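Local structure of lectin (Pleurotus ostreatus, 6LIK) at residues A258-T263 with A299-G304. The protein probably recognises galactose and N-acetylgalactosamine ends of glycans as a calcium-dependent fungal lectin. Residues are numbered along the deposited sequence; the frame is centred on the assembly and turned at random.
Sequences ADDRYT and ATNGGG. With CA (calcium ion), chain E; GLA (alpha-D-galactopyranose), chain I; NAG (2-acetamido-2-deoxy-beta-D-glucopyranose), chain D.
The carboxylate of Asp260 and the amide of Asn301 meet across the contact at a calcium ion, Asp260 OD2 and Asn301 OD1 lying 3.1 Å apart because both ligate it. Above the carboxylate plane, 35° out of it, Gly302 N donates to Asp260 OD2 (2.9 Å), so this oxygen serves the metal and a backbone N-H together. Asn301 OD1 is likewise doubly used: Gly303 N approaches over the amide face, 74° from the carbonyl plane, closing an Asx turn, while Asn301 ND2 donates to Gly304 O (2.9 Å). Asp259, its chi1 of -175° swinging CG away from the backbone N, adds OD1 to the metal; its OD2 lies 2.6 Å from galactose O4 and accepts a hydrogen bond from Trp364 NE1. Gly303 O, Pro305 O and galactose O3 and O4 complete the calcium shell, making it a bridge between protein and sugar. Behind the site the strands pair antiparallel, Thr300 N donating a hydrogen bond to Arg261 O (3.0 Å). Arg261 CD lies 4.0 Å from Thr300 CB, the side chains side by side near an N-acetylglucosamine, whereas Tyr262 and Ala299 occupy the other face. The site lies where strand 292-301 ends and 261-266 begins, flanked by 234-243 and 269-274 respectively; Asp259 ends strand 249-259 of another sheet.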
ATOM      1  N   ALA A 258      10.065  10.124 -12.971  1.00 30.94           N
ATOM      2  CA  ALA A 258      10.984  11.257 -13.173  1.00 33.86           C
ATOM      3  C   ALA A 258      10.921  11.738 -14.618  1.00 32.67           C
ATOM      4  O   ALA A 258      10.876  10.902 -15.536  1.00 33.25           O
ATOM      5  CB  ALA A 258      12.378  10.830 -12.812  1.00 33.17           C
ATOM      6  N   ASP A 259      11.016  13.044 -14.781  1.00 33.27           N
ATOM      7  CA  ASP A 259      11.309  13.686 -16.071  1.00 32.08           C
ATOM      8  C   ASP A 259      12.807  14.017 -16.160  1.00 34.13           C
ATOM      9  O   ASP A 259      13.227  14.997 -15.501  1.00 33.30           O
ATOM     10  CB  ASP A 259      10.437  14.919 -16.278  1.00 36.70           C
ATOM     11  CG  ASP A 259      10.616  15.540 -17.657  1.00 36.82           C
ATOM     12  OD1 ASP A 259      11.571  15.111 -18.343  1.00 34.53           O
ATOM     13  OD2 ASP A 259       9.778  16.413 -18.044  1.00 36.99           O
ATOM     14  N   ASP A 260      13.557  12.982 -16.483  1.00 37.19           N
ATOM     15  CA  ASP A 260      13.571  12.229 -17.761  1.00 36.64           C
ATOM     16  C   ASP A 260      13.720  10.772 -17.337  1.00 35.86           C
ATOM     17  O   ASP A 260      13.065   9.936 -17.962  1.00 39.77           O
ATOM     18  CB  ASP A 260      14.596  12.692 -18.796  1.00 40.99           C
ATOM     19  CG  ASP A 260      13.997  13.663 -19.802  1.00 43.06           C
ATOM     20  OD1 ASP A 260      13.049  13.235 -20.534  1.00 38.59           O
ATOM     21  OD2 ASP A 260      14.414  14.860 -19.796  1.00 37.99           O
ATOM     22  N   ARG A 261      14.423  10.522 -16.217  1.00 38.75           N
ATOM     23  CA  ARG A 261      15.113   9.240 -15.876  1.00 41.45           C
ATOM     24  C   ARG A 261      15.513   9.299 -14.384  1.00 38.74           C
ATOM     25  O   ARG A 261      15.737  10.421 -13.847  1.00 37.30           O
ATOM     26  CB  ARG A 261      16.255   9.140 -16.900  1.00 49.11           C
ATOM     27  CG  ARG A 261      17.468   8.298 -16.550  1.00 61.28           C
ATOM     28  CD  ARG A 261      18.598   8.503 -17.560  1.00 67.75           C
ATOM     29  NE  ARG A 261      18.128   8.690 -18.929  1.00 79.09           N
ATOM     30  CZ  ARG A 261      17.666   7.715 -19.725  1.00 90.23           C
ATOM     31  NH1 ARG A 261      17.603   6.459 -19.302  1.00 82.83           N
ATOM     32  NH2 ARG A 261      17.243   8.007 -20.946  1.00 84.50           N
ATOM     33  N   TYR A 262      15.506   8.174 -13.671  1.00 33.09           N
ATOM     34  CA  TYR A 262      15.975   8.116 -12.261  1.00 32.58           C
ATOM     35  C   TYR A 262      16.609   6.756 -12.052  1.00 34.84           C
ATOM     36  O   TYR A 262      16.295   5.809 -12.794  1.00 35.12           O
ATOM     37  CB  TYR A 262      14.880   8.297 -11.192  1.00 32.32           C
ATOM     38  CG  TYR A 262      13.909   7.153 -11.161  1.00 30.34           C
ATOM     39  CD1 TYR A 262      12.858   7.081 -12.060  1.00 31.87           C
ATOM     40  CD2 TYR A 262      14.126   6.067 -10.344  1.00 30.04           C
ATOM     41  CE1 TYR A 262      12.027   5.966 -12.121  1.00 31.52           C
ATOM     42  CE2 TYR A 262      13.318   4.937 -10.406  1.00 31.55           C
ATOM     43  CZ  TYR A 262      12.262   4.881 -11.297  1.00 32.13           C
ATOM     44  OH  TYR A 262      11.493   3.754 -11.363  1.00 33.65           O
ATOM     45  N   THR A 263      17.452   6.691 -11.034  1.00 37.53           N
ATOM     46  CA  THR A 263      17.809   5.457 -10.308  1.00 37.46           C
ATOM     47  C   THR A 263      17.552   5.704  -8.826  1.00 34.30           C
ATOM     48  O   THR A 263      17.845   6.839  -8.352  1.00 37.58           O
ATOM     49  CB  THR A 263      19.262   5.085 -10.549  1.00 40.48           C
ATOM     50  OG1 THR A 263      19.424   4.991 -11.956  1.00 50.26           O
ATOM     51  CG2 THR A 263      19.614   3.768  -9.902  1.00 52.59           C
ATOM     52  N   ALA A 299      18.422  11.493 -10.458  1.00 32.20           N
ATOM     53  CA  ALA A 299      17.487  11.801 -11.574  1.00 33.62           C
ATOM     54  C   ALA A 299      18.203  12.678 -12.597  1.00 35.83           C
ATOM     55  O   ALA A 299      18.955  13.596 -12.190  1.00 35.39           O
ATOM     56  CB  ALA A 299      16.224  12.464 -11.075  1.00 32.05           C
ATOM     57  N   THR A 300      17.949  12.424 -13.881  1.00 37.54           N
ATOM     58  CA  THR A 300      18.650  13.076 -15.014  1.00 38.74           C
ATOM     59  C   THR A 300      17.638  13.825 -15.894  1.00 36.63           C
ATOM     60  O   THR A 300      16.628  13.236 -16.256  1.00 38.26           O
ATOM     61  CB  THR A 300      19.473  12.026 -15.775  1.00 40.59           C
ATOM     62  OG1 THR A 300      20.385  11.373 -14.884  1.00 41.96           O
ATOM     63  CG2 THR A 300      20.264  12.630 -16.909  1.00 39.82           C
ATOM     64  N   ASN A 301      17.930  15.077 -16.221  1.00 38.60           N
ATOM     65  CA  ASN A 301      17.247  15.872 -17.268  1.00 37.53           C
ATOM     66  C   ASN A 301      17.991  15.762 -18.607  1.00 41.58           C
ATOM     67  O   ASN A 301      19.154  16.155 -18.688  1.00 39.06           O
ATOM     68  CB  ASN A 301      17.135  17.340 -16.885  1.00 40.11           C
ATOM     69  CG  ASN A 301      16.206  18.103 -17.812  1.00 40.81           C
ATOM     70  OD1 ASN A 301      15.428  17.474 -18.503  1.00 38.79           O
ATOM     71  ND2 ASN A 301      16.282  19.432 -17.838  1.00 33.60           N
ATOM     72  N   GLY A 302      17.313  15.231 -19.625  1.00 48.17           N
ATOM     73  CA  GLY A 302      17.768  15.210 -21.021  1.00 50.01           C
ATOM     74  C   GLY A 302      17.577  16.550 -21.725  1.00 48.86           C
ATOM     75  O   GLY A 302      18.111  16.690 -22.821  1.00 48.20           O
ATOM     76  N   GLY A 303      16.812  17.482 -21.151  1.00 45.14           N
ATOM     77  CA  GLY A 303      16.517  18.800 -21.741  1.00 39.74           C
ATOM     78  C   GLY A 303      15.085  19.212 -21.464  1.00 41.00           C
ATOM     79  O   GLY A 303      14.232  18.324 -21.384  1.00 46.66           O
ATOM     80  N   GLY A 304      14.840  20.503 -21.278  1.00 36.93           N
ATOM     81  CA  GLY A 304      13.509  21.067 -21.034  1.00 41.11           C
ATOM     82  C   GLY A 304      13.137  20.971 -19.559  1.00 44.20           C
ATOM     83  O   GLY A 304      14.022  20.972 -18.709  1.00 41.47           O
TER
HETATM   84 CA    CA E 407      13.122  16.847 -19.549  1.00 40.35          CA
HETATM   85  C1  GLA I 411      10.834  18.099 -23.545  1.00 89.20           C
HETATM   86  C2  GLA I 411      11.698  16.769 -23.390  1.00 77.35           C
HETATM   87  C3  GLA I 411      11.184  15.863 -22.221  1.00 62.81           C
HETATM   88  C4  GLA I 411      10.101  16.538 -21.299  1.00 61.81           C
HETATM   89  C5  GLA I 411       8.947  17.283 -22.121  1.00 71.19           C
HETATM   90  C6  GLA I 411       7.982  18.199 -21.334  1.00 60.40           C
HETATM   91  O1  GLA I 411      11.056  18.782 -24.791  1.00101.89           O
HETATM   92  O2  GLA I 411      12.016  15.961 -24.574  1.00 74.07           O
HETATM   93  O3  GLA I 411      12.347  15.507 -21.412  1.00 53.54           O
HETATM   94  O4  GLA I 411      10.847  17.284 -20.258  1.00 55.78           O
HETATM   95  O5  GLA I 411       9.390  18.033 -23.303  1.00 76.73           O
HETATM   96  O6  GLA I 411       6.858  17.471 -20.838  1.00 56.98           O
HETATM   97  C1  NAG D   1      23.426   9.377 -12.661  1.00 53.11           C
HETATM   98  C2  NAG D   1      24.794   8.648 -12.815  1.00 61.81           C
HETATM   99  C3  NAG D   1      25.532   9.113 -14.079  1.00 63.49           C
HETATM  100  C4  NAG D   1      24.798   8.500 -15.266  1.00 65.03           C
HETATM  101  C5  NAG D   1      23.353   9.052 -15.121  1.00 58.87           C
HETATM  102  C6  NAG D   1      22.368   8.388 -16.084  1.00 61.47           C
HETATM  103  C7  NAG D   1      26.166   9.632 -11.060  1.00 58.65           C
HETATM  104  C8  NAG D   1      26.711   9.250  -9.701  1.00 50.51           C
HETATM  105  N2  NAG D   1      25.617   8.598 -11.604  1.00 63.64           N
HETATM  106  O3  NAG D   1      26.868   8.642 -14.108  1.00 69.73           O
HETATM  107  O4  NAG D   1      25.537   8.703 -16.529  1.00 74.58           O
HETATM  108  O5  NAG D   1      22.766   8.874 -13.814  1.00 52.97           O
HETATM  109  O6  NAG D   1      21.594   7.336 -15.514  1.00 58.22           O
HETATM  110  O7  NAG D   1      26.133  10.728 -11.646  1.00 66.33           O